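Local structure of methyltransferase (Pyrococcus horikoshii, 1IXK) at residues 266-272 / 309-315; 225-229 / 242-246; 152-156 / 172-176; 213-218 / 248-253. The protein probably methylates cytidine in tRNA at carbon 5, using S-adenosyl-L-methionine as methyl donor. All blocks are in the same frame, centred on the assembly; numbering follows the deposited sequence.

Contact 1 of 4, residues 266-272 / 309-315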
loop_
_atom_site.group_PDB
_atom_site.type_symbol
_atom_site.label_atom_id
_atom_site.label_comp_id
_atom_site.label_asym_id
_atom_site.label_seq_id
_atom_site.Cartn_x
_atom_site.Cartn_y
_atom_site.Cartn_z
ATOM N N ASP A 266 -20.291 6.599 9.106
ATOM C CA ASP A 266 -21.027 7.235 8.022
ATOM C C ASP A 266 -20.068 7.439 6.849
ATOM O O ASP A 266 -19.601 8.551 6.591
ATOM C CB ASP A 266 -21.593 8.568 8.503
ATOM C CG ASP A 266 -22.524 8.400 9.685
ATOM O OD1 ASP A 266 -23.582 7.762 9.514
ATOM O OD2 ASP A 266 -22.195 8.890 10.789
ATOM N N VAL A 267 -19.775 6.342 6.157
ATOM C CA VAL A 267 -18.862 6.354 5.021
ATOM C C VAL A 267 -19.404 5.546 3.847
ATOM O O VAL A 267 -20.350 4.772 3.991
ATOM C CB VAL A 267 -17.488 5.754 5.401
ATOM C CG1 VAL A 267 -16.877 6.534 6.561
ATOM C CG2 VAL A 267 -17.649 4.276 5.767
ATOM N N GLU A 268 -18.780 5.729 2.687
ATOM C CA GLU A 268 -19.162 5.016 1.479
ATOM C C GLU A 268 -17.868 4.726 0.719
ATOM O O GLU A 268 -16.881 5.442 0.873
ATOM C CB GLU A 268 -20.081 5.878 0.609
ATOM C CG GLU A 268 -19.394 7.096 0.008
ATOM C CD GLU A 268 -20.367 8.056 -0.656
ATOM O OE1 GLU A 268 -21.569 7.731 -0.740
ATOM O OE2 GLU A 268 -19.930 9.138 -1.094
ATOM N N LEU A 269 -17.866 3.677 -0.091
ATOM C CA LEU A 269 -16.673 3.350 -0.858
ATOM C C LEU A 269 -16.735 3.991 -2.237
ATOM O O LEU A 269 -17.816 4.131 -2.814
ATOM C CB LEU A 269 -16.530 1.835 -1.005
ATOM C CG LEU A 269 -16.345 1.010 0.273
ATOM C CD1 LEU A 269 -16.121 -0.442 -0.103
ATOM C CD2 LEU A 269 -15.170 1.536 1.084
ATOM N N LEU A 270 -15.578 4.396 -2.754
ATOM C CA LEU A 270 -15.502 4.995 -4.080
ATOM C C LEU A 270 -14.801 3.998 -5.000
ATOM O O LEU A 270 -13.954 3.218 -4.557
ATOM C CB LEU A 270 -14.725 6.316 -4.038
ATOM C CG LEU A 270 -15.297 7.401 -3.116
ATOM C CD1 LEU A 270 -14.408 8.633 -3.167
ATOM C CD2 LEU A 270 -16.720 7.752 -3.537
ATOM N N PRO A 271 -15.152 4.006 -6.296
ATOM C CA PRO A 271 -14.564 3.098 -7.286
ATOM C C PRO A 271 -13.061 3.259 -7.488
ATOM O O PRO A 271 -12.548 4.375 -7.509
ATOM C CB PRO A 271 -15.333 3.433 -8.567
ATOM C CG PRO A 271 -16.639 3.948 -8.068
ATOM C CD PRO A 271 -16.232 4.806 -6.901
ATOM N N LEU A 272 -12.373 2.130 -7.622
ATOM C CA LEU A 272 -10.935 2.097 -7.881
ATOM C C LEU A 272 -10.783 1.287 -9.161
ATOM O O LEU A 272 -11.475 0.289 -9.355
ATOM C CB LEU A 272 -10.181 1.434 -6.729
ATOM C CG LEU A 272 -10.064 2.308 -5.478
ATOM C CD1 LEU A 272 -9.446 1.501 -4.344
ATOM C CD2 LEU A 272 -9.220 3.536 -5.782
ATOM N N ILE A 309 -6.805 -2.830 -1.309
ATOM C CA ILE A 309 -6.945 -1.391 -1.185
ATOM C C ILE A 309 -8.398 -0.967 -1.318
ATOM O O ILE A 309 -9.129 -1.497 -2.151
ATOM C CB ILE A 309 -6.111 -0.646 -2.261
ATOM C CG1 ILE A 309 -6.271 0.868 -2.077
ATOM C CG2 ILE A 309 -6.557 -1.071 -3.657
ATOM C CD1 ILE A 309 -5.351 1.706 -2.968
ATOM N N ALA A 310 -8.802 -0.003 -0.495
ATOM C CA ALA A 310 -10.164 0.519 -0.525
ATOM C C ALA A 310 -10.129 2.032 -0.384
ATOM O O ALA A 310 -9.331 2.574 0.384
ATOM C CB ALA A 310 -10.991 -0.087 0.599
ATOM N N LYS A 311 -10.997 2.714 -1.127
ATOM C CA LYS A 311 -11.059 4.169 -1.073
ATOM C C LYS A 311 -12.364 4.557 -0.388
ATOM O O LYS A 311 -13.457 4.303 -0.901
ATOM C CB LYS A 311 -10.994 4.750 -2.485
ATOM C CG LYS A 311 -10.928 6.261 -2.524
ATOM C CD LYS A 311 -10.498 6.727 -3.908
ATOM C CE LYS A 311 -10.448 8.235 -3.991
ATOM N NZ LYS A 311 -9.696 8.678 -5.204
ATOM N N ILE A 312 -12.234 5.189 0.768
ATOM C CA ILE A 312 -13.385 5.570 1.579
ATOM C C ILE A 312 -13.676 7.069 1.624
ATOM O O ILE A 312 -12.772 7.875 1.831
ATOM C CB ILE A 312 -13.165 5.077 3.033
ATOM C CG1 ILE A 312 -12.911 3.568 3.029
ATOM C CG2 ILE A 312 -14.352 5.439 3.902
ATOM C CD1 ILE A 312 -12.500 3.001 4.389
ATOM N N ARG A 313 -14.940 7.437 1.423
ATOM C CA ARG A 313 -15.347 8.839 1.504
ATOM C C ARG A 313 -16.238 8.998 2.741
ATOM O O ARG A 313 -17.161 8.213 2.948
ATOM C CB ARG A 313 -16.126 9.267 0.251
ATOM C CG ARG A 313 -16.569 10.726 0.312
ATOM C CD ARG A 313 -17.282 11.201 -0.955
ATOM N NE ARG A 313 -17.778 12.563 -0.763
ATOM C CZ ARG A 313 -18.988 12.871 -0.301
ATOM N NH1 ARG A 313 -19.855 11.919 0.008
ATOM N NH2 ARG A 313 -19.316 14.139 -0.108
ATOM N N LYS A 314 -15.955 10.005 3.563
ATOM C CA LYS A 314 -16.741 10.245 4.770
ATOM C C LYS A 314 -17.954 11.083 4.397
ATOM O O LYS A 314 -17.830 12.108 3.736
ATOM C CB LYS A 314 -15.897 10.970 5.821
ATOM C CG LYS A 314 -16.583 11.202 7.163
ATOM C CD LYS A 314 -15.572 11.732 8.191
ATOM C CE LYS A 314 -16.215 12.023 9.542
ATOM N NZ LYS A 314 -15.201 12.509 10.538
ATOM N N LEU A 315 -19.126 10.626 4.824
ATOM C CA LEU A 315 -20.392 11.295 4.522
ATOM C C LEU A 315 -20.693 12.490 5.420
ATOM O O LEU A 315 -20.994 13.568 4.869
ATOM C CB LEU A 315 -21.536 10.281 4.616
ATOM C CG LEU A 315 -21.690 9.274 3.471
ATOM C CD1 LEU A 315 -20.335 8.797 2.973
ATOM C CD2 LEU A 315 -22.535 8.114 3.955
ATOM O OXT LEU A 315 -20.642 12.330 6.657
HETATM O O HOH W 1 -12.754 1.466 -2.991
#
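Val267 to Leu270 run antiparallel to Ile309 to Lys314, the two strand axes 4.6 Å apart at 138°, with Glu268 opposite Arg313 in a hydrogen-bonded pair and Leu269 opposite Ile312 in a non-hydrogen-bonded one. Arg313 N meets Glu268 O at 2.8 Å in an almost straight bond (178°), and Glu268 N returns one to Arg313 O. Beyond the strand end, Leu315 N donates to Asp266 O; at the other end a water accepts from Lys311 N and donates to Leu270 O. Val267, Leu269 and Ile312 share one face, and Leu262 of helix 255-264 touches the first two. Ile312 CG2 presses on Val267 CB at 3.5 Å, a tight carbon pair, while its other branch, CG1, lies 3.6 Å from Leu269 CD2. The opposite face mixes charged and apolar side chains. Glu268 and Arg313 lie side by side and point the same way; the Arg313 chain is extended from CG to NE, and this carries NH1 to Glu268 OE2 at 3.0 Å. The carboxylate oxygen is approached from above its plane, and the two flat groups are turned 42° apart. Leu315 CD1 rests against Glu268 CG at 3.5 Å, and Leu270 CD1 lies over Arg313 CB. Leu272 puts CD2 against the aliphatic chain of Lys311, whose NZ bonds to Ala113 O. The strand pair thus joins a largely apolar face, covered in part by helix 255-264, to a mixed face where one bent salt bridge supplements the backbone bonds that hold the C-terminal strand.

Contact 2 of 4, residues 225-229 / 242-246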
loop_
_atom_site.group_PDB
_atom_site.type_symbol
_atom_site.label_atom_id
_atom_site.label_comp_id
_atom_site.label_asym_id
_atom_site.label_seq_id
_atom_site.Cartn_x
_atom_site.Cartn_y
_atom_site.Cartn_z
ATOM N N GLN A 225 -5.877 -2.679 12.973
ATOM C CA GLN A 225 -6.372 -2.036 11.756
ATOM C C GLN A 225 -7.679 -1.303 12.043
ATOM O O GLN A 225 -7.884 -0.172 11.601
ATOM C CB GLN A 225 -6.605 -3.077 10.658
ATOM C CG GLN A 225 -5.337 -3.626 10.026
ATOM C CD GLN A 225 -4.496 -2.545 9.382
ATOM O OE1 GLN A 225 -3.855 -1.748 10.068
ATOM N NE2 GLN A 225 -4.500 -2.506 8.055
HETATM N N MSE A 226 -8.568 -1.966 12.775
HETATM C CA MSE A 226 -9.848 -1.376 13.140
HETATM C C MSE A 226 -9.604 -0.111 13.965
HETATM O O MSE A 226 -10.217 0.926 13.722
HETATM C CB MSE A 226 -10.687 -2.385 13.946
HETATM C CG MSE A 226 -11.246 -3.564 13.125
HETATM SE SE MSE A 226 -12.052 -4.842 14.134
HETATM C CE MSE A 226 -13.490 -3.989 14.730
ATOM N N ARG A 227 -8.704 -0.195 14.940
ATOM C CA ARG A 227 -8.400 0.958 15.789
ATOM C C ARG A 227 -7.870 2.119 14.966
ATOM O O ARG A 227 -8.286 3.262 15.151
ATOM C CB ARG A 227 -7.351 0.605 16.849
ATOM C CG ARG A 227 -7.824 -0.297 17.960
ATOM C CD ARG A 227 -6.663 -0.633 18.897
ATOM N NE ARG A 227 -7.062 -1.566 19.946
ATOM C CZ ARG A 227 -7.848 -1.251 20.971
ATOM N NH1 ARG A 227 -8.321 -0.018 21.096
ATOM N NH2 ARG A 227 -8.169 -2.175 21.866
ATOM N N LEU A 228 -6.937 1.820 14.067
ATOM C CA LEU A 228 -6.344 2.845 13.218
ATOM C C LEU A 228 -7.380 3.476 12.291
ATOM O O LEU A 228 -7.429 4.695 12.144
ATOM C CB LEU A 228 -5.201 2.244 12.390
ATOM C CG LEU A 228 -3.956 1.855 13.195
ATOM C CD1 LEU A 228 -3.038 0.972 12.368
ATOM C CD2 LEU A 228 -3.247 3.114 13.652
ATOM N N LEU A 229 -8.210 2.643 11.676
ATOM C CA LEU A 229 -9.230 3.141 10.762
ATOM C C LEU A 229 -10.227 4.045 11.484
ATOM O O LEU A 229 -10.644 5.071 10.947
ATOM C CB LEU A 229 -9.947 1.967 10.099
ATOM C CG LEU A 229 -11.025 2.312 9.068
ATOM C CD1 LEU A 229 -10.450 3.216 7.979
ATOM C CD2 LEU A 229 -11.568 1.026 8.475
ATOM N N LEU A 242 -10.221 8.688 2.764
ATOM C CA LEU A 242 -9.223 7.878 3.450
ATOM C C LEU A 242 -8.979 6.653 2.585
ATOM O O LEU A 242 -9.926 6.019 2.113
ATOM C CB LEU A 242 -9.705 7.444 4.842
ATOM C CG LEU A 242 -8.693 6.624 5.667
ATOM C CD1 LEU A 242 -8.923 6.861 7.153
ATOM C CD2 LEU A 242 -8.797 5.141 5.328
ATOM N N VAL A 243 -7.714 6.341 2.338
ATOM C CA VAL A 243 -7.393 5.163 1.555
ATOM C C VAL A 243 -6.779 4.166 2.517
ATOM O O VAL A 243 -5.836 4.478 3.245
ATOM C CB VAL A 243 -6.420 5.476 0.394
ATOM C CG1 VAL A 243 -5.838 4.179 -0.161
ATOM C CG2 VAL A 243 -7.171 6.209 -0.707
ATOM N N TYR A 244 -7.364 2.978 2.528
ATOM C CA TYR A 244 -6.963 1.883 3.392
ATOM C C TYR A 244 -6.310 0.797 2.559
ATOM O O TYR A 244 -6.868 0.358 1.557
ATOM C CB TYR A 244 -8.213 1.334 4.086
ATOM C CG TYR A 244 -8.000 0.115 4.956
ATOM C CD1 TYR A 244 -7.936 -1.165 4.405
ATOM C CD2 TYR A 244 -7.903 0.244 6.337
ATOM C CE1 TYR A 244 -7.788 -2.293 5.217
ATOM C CE2 TYR A 244 -7.749 -0.871 7.159
ATOM C CZ TYR A 244 -7.698 -2.132 6.596
ATOM O OH TYR A 244 -7.580 -3.226 7.422
ATOM N N SER A 245 -5.123 0.358 2.965
ATOM C CA SER A 245 -4.446 -0.685 2.215
ATOM C C SER A 245 -3.623 -1.588 3.114
ATOM O O SER A 245 -3.174 -1.173 4.187
ATOM C CB SER A 245 -3.535 -0.068 1.142
ATOM O OG SER A 245 -2.481 0.690 1.717
ATOM N N THR A 246 -3.438 -2.828 2.673
ATOM C CA THR A 246 -2.638 -3.799 3.412
ATOM C C THR A 246 -1.939 -4.700 2.399
ATOM O O THR A 246 -2.261 -4.684 1.212
ATOM C CB THR A 246 -3.488 -4.750 4.274
ATOM O OG1 THR A 246 -4.039 -5.766 3.427
ATOM C CG2 THR A 246 -4.616 -4.007 4.982
HETATM O O HOH W 2 -3.872 -0.353 6.744
#
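Gln225 and Tyr244 make the polar part of this helix-on-sheet contact. The amide NE2 of Gln225 stands 3.2 Å from Tyr244 OH, a weak hydrogen bond bent to 125°, with amide and ring planes 43° apart. The same NE2 gives a shorter bond to a water at 2.6 Å, which in turn donates to Ser245 O at 2.8 Å and lies over one face of the tyrosine ring, toward its rim. Gln225 CB lies 3.4 Å from Tyr244 OH, and the bend at chi2 folds the amide back so that NE2 reaches the same hydroxyl. That hydroxyl also bonds to Glu253 O, so the glutamine is not its sole partner. Near the end of the strand, Thr246 CG2 touches Gln225 NE2 at 3.4 Å, whereas Thr246 OG1 turns to Asn254. A smaller alanine at this glutamine position is likely to leave the water without its amide donor and to open a gap beside the tyrosine hydroxyl.

The apolar contacts lie one helical turn further on. Leu229, its CG anti to the backbone N, extends CD1 to Leu242 CD2 at 3.7 Å; Tyr244 CD2 is more distant from that methyl, at 4.2 Å. Val257 of helix 255-264 touches both Leu229 and Tyr244.

Segment 225-229 of helix 215-235 runs nearly antiparallel to strand segment 242-246, at 164°, and that strand pairs in parallel with 188-194: this is the helix-against-sheet layer of the Rossmann-like fold of class I methyltransferases.

Contact 3 of 4, residues 152-156 / 172-176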
loop_
_atom_site.group_PDB
_atom_site.type_symbol
_atom_site.label_atom_id
_atom_site.label_comp_id
_atom_site.label_asym_id
_atom_site.label_seq_id
_atom_site.Cartn_x
_atom_site.Cartn_y
_atom_site.Cartn_z
ATOM N N ASP A 152 9.881 5.160 16.062
ATOM C CA ASP A 152 11.315 4.864 16.003
ATOM C C ASP A 152 12.086 6.104 15.568
ATOM O O ASP A 152 12.092 6.448 14.388
ATOM C CB ASP A 152 11.566 3.732 15.000
ATOM C CG ASP A 152 13.007 3.243 15.010
ATOM O OD1 ASP A 152 13.929 4.081 15.028
ATOM O OD2 ASP A 152 13.216 2.013 14.985
ATOM N N GLU A 153 12.750 6.762 16.514
ATOM C CA GLU A 153 13.501 7.976 16.202
ATOM C C GLU A 153 14.602 7.788 15.161
ATOM O O GLU A 153 14.805 8.654 14.308
ATOM C CB GLU A 153 14.119 8.574 17.467
ATOM C CG GLU A 153 14.692 9.977 17.243
ATOM C CD GLU A 153 13.601 11.015 17.007
ATOM O OE1 GLU A 153 12.830 11.281 17.951
ATOM O OE2 GLU A 153 13.507 11.560 15.882
ATOM N N ASN A 154 15.321 6.669 15.233
ATOM C CA ASN A 154 16.393 6.411 14.281
ATOM C C ASN A 154 15.844 6.333 12.865
ATOM O O ASN A 154 16.423 6.883 11.932
ATOM C CB ASN A 154 17.114 5.104 14.619
ATOM C CG ASN A 154 17.794 5.150 15.971
ATOM O OD1 ASN A 154 18.546 6.078 16.268
ATOM N ND2 ASN A 154 17.537 4.142 16.797
ATOM N N ARG A 155 14.722 5.644 12.714
ATOM C CA ARG A 155 14.089 5.495 11.414
ATOM C C ARG A 155 13.559 6.849 10.953
ATOM O O ARG A 155 13.665 7.203 9.776
ATOM C CB ARG A 155 12.948 4.482 11.513
ATOM C CG ARG A 155 12.346 4.070 10.183
ATOM C CD ARG A 155 11.528 2.798 10.355
ATOM N NE ARG A 155 10.492 2.953 11.372
ATOM C CZ ARG A 155 9.769 1.950 11.857
ATOM N NH1 ARG A 155 9.971 0.717 11.415
ATOM N NH2 ARG A 155 8.844 2.177 12.781
ATOM N N LEU A 156 12.999 7.608 11.889
ATOM C CA LEU A 156 12.460 8.925 11.578
ATOM C C LEU A 156 13.590 9.819 11.074
ATOM O O LEU A 156 13.407 10.598 10.138
ATOM C CB LEU A 156 11.799 9.534 12.821
ATOM C CG LEU A 156 10.967 10.804 12.628
ATOM C CD1 LEU A 156 10.083 11.029 13.856
ATOM C CD2 LEU A 156 11.886 12.001 12.391
ATOM N N ILE A 172 5.700 16.927 7.900
ATOM C CA ILE A 172 5.995 17.175 9.307
ATOM C C ILE A 172 6.045 15.795 9.958
ATOM O O ILE A 172 5.078 15.034 9.880
ATOM C CB ILE A 172 4.894 18.019 9.991
ATOM C CG1 ILE A 172 4.816 19.406 9.343
ATOM C CG2 ILE A 172 5.203 18.160 11.483
ATOM C CD1 ILE A 172 3.783 20.326 9.973
ATOM N N LEU A 173 7.172 15.468 10.583
ATOM C CA LEU A 173 7.344 14.167 11.218
ATOM C C LEU A 173 7.272 14.240 12.730
ATOM O O LEU A 173 8.007 14.999 13.353
ATOM C CB LEU A 173 8.694 13.560 10.824
ATOM C CG LEU A 173 8.944 13.250 9.350
ATOM C CD1 LEU A 173 10.414 12.868 9.157
ATOM C CD2 LEU A 173 8.028 12.136 8.897
ATOM N N PHE A 174 6.391 13.438 13.320
ATOM C CA PHE A 174 6.249 13.407 14.770
ATOM C C PHE A 174 6.757 12.089 15.335
ATOM O O PHE A 174 6.551 11.029 14.746
ATOM C CB PHE A 174 4.784 13.584 15.173
ATOM C CG PHE A 174 4.218 14.931 14.841
ATOM C CD1 PHE A 174 4.993 16.080 14.974
ATOM C CD2 PHE A 174 2.894 15.057 14.435
ATOM C CE1 PHE A 174 4.458 17.334 14.711
ATOM C CE2 PHE A 174 2.349 16.310 14.168
ATOM C CZ PHE A 174 3.134 17.451 14.308
ATOM N N HIS A 175 7.416 12.159 16.486
ATOM C CA HIS A 175 7.936 10.965 17.135
ATOM C C HIS A 175 6.840 10.463 18.062
ATOM O O HIS A 175 6.862 10.727 19.266
ATOM C CB HIS A 175 9.183 11.293 17.957
ATOM C CG HIS A 175 9.821 10.092 18.579
ATOM N ND1 HIS A 175 10.591 10.163 19.718
ATOM C CD2 HIS A 175 9.806 8.789 18.212
ATOM C CE1 HIS A 175 11.023 8.953 20.029
ATOM N NE2 HIS A 175 10.561 8.102 19.132
ATOM N N SER A 176 5.880 9.752 17.487
ATOM C CA SER A 176 4.746 9.227 18.231
ATOM C C SER A 176 4.013 8.244 17.322
ATOM O O SER A 176 4.365 8.097 16.153
ATOM C CB SER A 176 3.814 10.385 18.618
ATOM O OG SER A 176 2.610 9.935 19.221
HETATM O O HOH W 3 12.626 6.031 19.387
#
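Glu153 reaches His175 from the first turn of helix 153-166, crossing the imidazole at about a right angle. Its CB sits over the ring face, 4.2 Å from the centroid and 20° off the normal, a CH-pi contact. CG leaves CB anti to the backbone N, and a bend at chi2 (70°) then turns the chain back across the ring, bringing CD to 4.1 Å from His175 ND1. At the tip, OE1 hangs 3.0 Å above the ring plane, toward its rim, and comes within 3.1 Å of ND1; the angle is too poor for a hydrogen bond, and the carboxylate plane is turned 64° from the ring. The imidazole is held through its other nitrogen: NE2 is hydrogen-bonded to Val151 O, and a water that accepts from Glu153 N also lies 2.9 Å from NE2.

One turn on, Leu156 slides past Leu173 in the opposite direction, CD2 lying 3.7 Å from Leu173 CD1, while Leu156 CD1 rests on Phe174 O. Asp152 caps the helix, OD1 accepting from Arg155 N at 2.9 Å, and Arg155 forms a salt bridge with Asp150, a residue predicted to bind S-adenosyl-L-methionine.

Within the beta-alpha-beta unit of strands 145-149 and 171-174, the leucine pair joins helix to strand by apolar packing. The Glu153 carboxylate over the imidazole is likely to favour positive charge on the histidine without forming a direct bond to it.

Contact 4 of 4, residues 213-218 / 248-253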
loop_
_atom_site.group_PDB
_atom_site.type_symbol
_atom_site.label_atom_id
_atom_site.label_comp_id
_atom_site.label_asym_id
_atom_site.label_seq_id
_atom_site.Cartn_x
_atom_site.Cartn_y
_atom_site.Cartn_z
ATOM N N ARG A 213 2.320 -17.196 9.531
ATOM C CA ARG A 213 1.595 -16.466 10.564
ATOM C C ARG A 213 0.624 -17.397 11.278
ATOM O O ARG A 213 0.455 -18.556 10.892
ATOM C CB ARG A 213 0.803 -15.305 9.949
ATOM C CG ARG A 213 1.606 -14.372 9.054
ATOM C CD ARG A 213 0.698 -13.320 8.422
ATOM N NE ARG A 213 0.160 -12.397 9.418
ATOM C CZ ARG A 213 -0.809 -11.514 9.186
ATOM N NH1 ARG A 213 -1.364 -11.428 7.984
ATOM N NH2 ARG A 213 -1.213 -10.710 10.158
ATOM N N THR A 214 -0.016 -16.881 12.321
ATOM C CA THR A 214 -0.986 -17.657 13.079
ATOM C C THR A 214 -2.320 -16.917 13.070
ATOM O O THR A 214 -2.375 -15.719 12.793
ATOM C CB THR A 214 -0.546 -17.838 14.539
ATOM O OG1 THR A 214 -0.561 -16.567 15.201
ATOM C CG2 THR A 214 0.856 -18.415 14.601
HETATM N N MSE A 215 -3.391 -17.638 13.378
HETATM C CA MSE A 215 -4.721 -17.051 13.411
HETATM C C MSE A 215 -4.693 -15.898 14.418
HETATM O O MSE A 215 -5.396 -14.903 14.256
HETATM C CB MSE A 215 -5.736 -18.126 13.816
HETATM C CG MSE A 215 -7.103 -18.028 13.154
HETATM SE SE MSE A 215 -7.112 -17.828 11.338
HETATM C CE MSE A 215 -7.741 -16.152 11.268
ATOM N N ASP A 216 -3.860 -16.031 15.450
ATOM C CA ASP A 216 -3.719 -14.992 16.472
ATOM C C ASP A 216 -3.125 -13.721 15.886
ATOM O O ASP A 216 -3.589 -12.619 16.176
ATOM C CB ASP A 216 -2.821 -15.470 17.619
ATOM C CG ASP A 216 -3.596 -16.170 18.714
ATOM O OD1 ASP A 216 -2.961 -16.635 19.686
ATOM O OD2 ASP A 216 -4.837 -16.250 18.605
ATOM N N ASP A 217 -2.086 -13.875 15.073
ATOM C CA ASP A 217 -1.443 -12.725 14.454
ATOM C C ASP A 217 -2.439 -11.980 13.571
ATOM O O ASP A 217 -2.394 -10.756 13.478
ATOM C CB ASP A 217 -0.238 -13.169 13.622
ATOM C CG ASP A 217 0.806 -13.895 14.450
ATOM O OD1 ASP A 217 1.283 -13.319 15.450
ATOM O OD2 ASP A 217 1.151 -15.042 14.102
ATOM N N ILE A 218 -3.336 -12.724 12.925
ATOM C CA ILE A 218 -4.343 -12.124 12.053
ATOM C C ILE A 218 -5.310 -11.286 12.887
ATOM O O ILE A 218 -5.712 -10.196 12.479
ATOM C CB ILE A 218 -5.127 -13.211 11.272
ATOM C CG1 ILE A 218 -4.161 -13.993 10.373
ATOM C CG2 ILE A 218 -6.218 -12.565 10.424
ATOM C CD1 ILE A 218 -4.798 -15.148 9.622
ATOM N N SER A 248 -1.893 -8.020 2.898
ATOM C CA SER A 248 -2.378 -9.284 3.431
ATOM C C SER A 248 -3.445 -9.879 2.525
ATOM O O SER A 248 -4.179 -9.153 1.859
ATOM C CB SER A 248 -2.967 -9.059 4.828
ATOM O OG SER A 248 -3.636 -10.215 5.306
ATOM N N LEU A 249 -3.524 -11.205 2.505
ATOM C CA LEU A 249 -4.526 -11.900 1.705
ATOM C C LEU A 249 -5.749 -12.228 2.560
ATOM O O LEU A 249 -6.807 -12.581 2.031
ATOM C CB LEU A 249 -3.958 -13.212 1.162
ATOM C CG LEU A 249 -2.825 -13.130 0.145
ATOM C CD1 LEU A 249 -2.265 -14.529 -0.096
ATOM C CD2 LEU A 249 -3.350 -12.513 -1.141
ATOM N N GLU A 250 -5.604 -12.095 3.876
ATOM C CA GLU A 250 -6.680 -12.438 4.810
ATOM C C GLU A 250 -7.888 -11.510 4.798
ATOM O O GLU A 250 -7.760 -10.296 4.977
ATOM C CB GLU A 250 -6.154 -12.501 6.257
ATOM C CG GLU A 250 -4.825 -13.221 6.467
ATOM C CD GLU A 250 -4.760 -14.578 5.797
ATOM O OE1 GLU A 250 -5.768 -15.316 5.815
ATOM O OE2 GLU A 250 -3.689 -14.911 5.256
ATOM N N PRO A 251 -9.087 -12.075 4.599
ATOM C CA PRO A 251 -10.296 -11.248 4.584
ATOM C C PRO A 251 -10.486 -10.523 5.919
ATOM O O PRO A 251 -11.028 -9.424 5.956
ATOM C CB PRO A 251 -11.407 -12.261 4.320
ATOM C CG PRO A 251 -10.724 -13.301 3.480
ATOM C CD PRO A 251 -9.387 -13.457 4.186
ATOM N N GLU A 252 -10.034 -11.140 7.013
ATOM C CA GLU A 252 -10.183 -10.531 8.335
ATOM C C GLU A 252 -9.479 -9.182 8.465
ATOM O O GLU A 252 -9.915 -8.325 9.234
ATOM C CB GLU A 252 -9.676 -11.477 9.441
ATOM C CG GLU A 252 -10.567 -12.699 9.699
ATOM C CD GLU A 252 -10.252 -13.876 8.797
ATOM O OE1 GLU A 252 -9.511 -13.695 7.799
ATOM O OE2 GLU A 252 -10.756 -14.989 9.087
ATOM N N GLU A 253 -8.387 -8.999 7.728
ATOM C CA GLU A 253 -7.637 -7.748 7.780
ATOM C C GLU A 253 -8.040 -6.816 6.644
ATOM O O GLU A 253 -7.614 -5.658 6.604
ATOM C CB GLU A 253 -6.130 -8.018 7.664
ATOM C CG GLU A 253 -5.546 -8.929 8.723
ATOM C CD GLU A 253 -4.096 -9.274 8.433
ATOM O OE1 GLU A 253 -3.229 -8.383 8.549
ATOM O OE2 GLU A 253 -3.829 -10.437 8.069
#
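Arg213 and Glu253 approach from opposite directions and form the salt bridge of this contact. Arg213 NH1 donates to the syn lone pair of Glu253 OE2 at 2.7 Å, while NH2 to OE1 is long and weak at 3.5 Å; the guanidinium and carboxylate planes are 70° apart. Glu253 OE2 has a second donor, Ser248 OG at 2.8 Å, arriving from above the carboxylate plane. That hydroxyl also accepts from Glu250 N in an ST turn, and Arg213 NH1 has a further partner in Ser200 OG. With an alanine in the place of Glu253, Arg213 is likely to lose its charged mate and the Ser248 hydroxyl its acceptor, although the ST turn would still hold it.

Ile218 CG1 lies over the guanidinium centre, and its CD1 packs on Glu250 CG at 3.7 Å. Two further acids are satisfied outside: Glu250 by Arg23, Ser200 and Tyr24, Glu252 by Arg23. Thr214 and Asp217 close the helix start with a capping box, Thr214 OG1 accepting from Asp217 N and Asp217 OD2 from Thr214 N. The contact thus joins the first turn of helix 215-235 to the loop between strand 240-246 and helix 255-264, beside helix 18-28.

Overall arrangement
Contacts 1 and 2 adjoin across neighbouring strands of the mixed sheet: Ile312 N lies 2.8 Å from Leu242 O and Ala310 N 2.8 Å from Tyr244 O, both probable hydrogen bonds. Contact 2 is nested inside the loop closed by contact 4, shares helix 215-235 with it, and meets it through the Tyr244 hydroxyl. Contact 3 reaches the same sheet at strand 171-174, its centre about 20 Å from that of contact 2. Around the predicted cofactor site, the Ser245 side chain is about 4 Å from that of Asp194, and the Leu173 side chain about 5 Å from that of Pro129. The Ser248 side chain lies about 6 Å from that of Cys247, the predicted nucleophile, which is disulfide-bonded to Cys197 here.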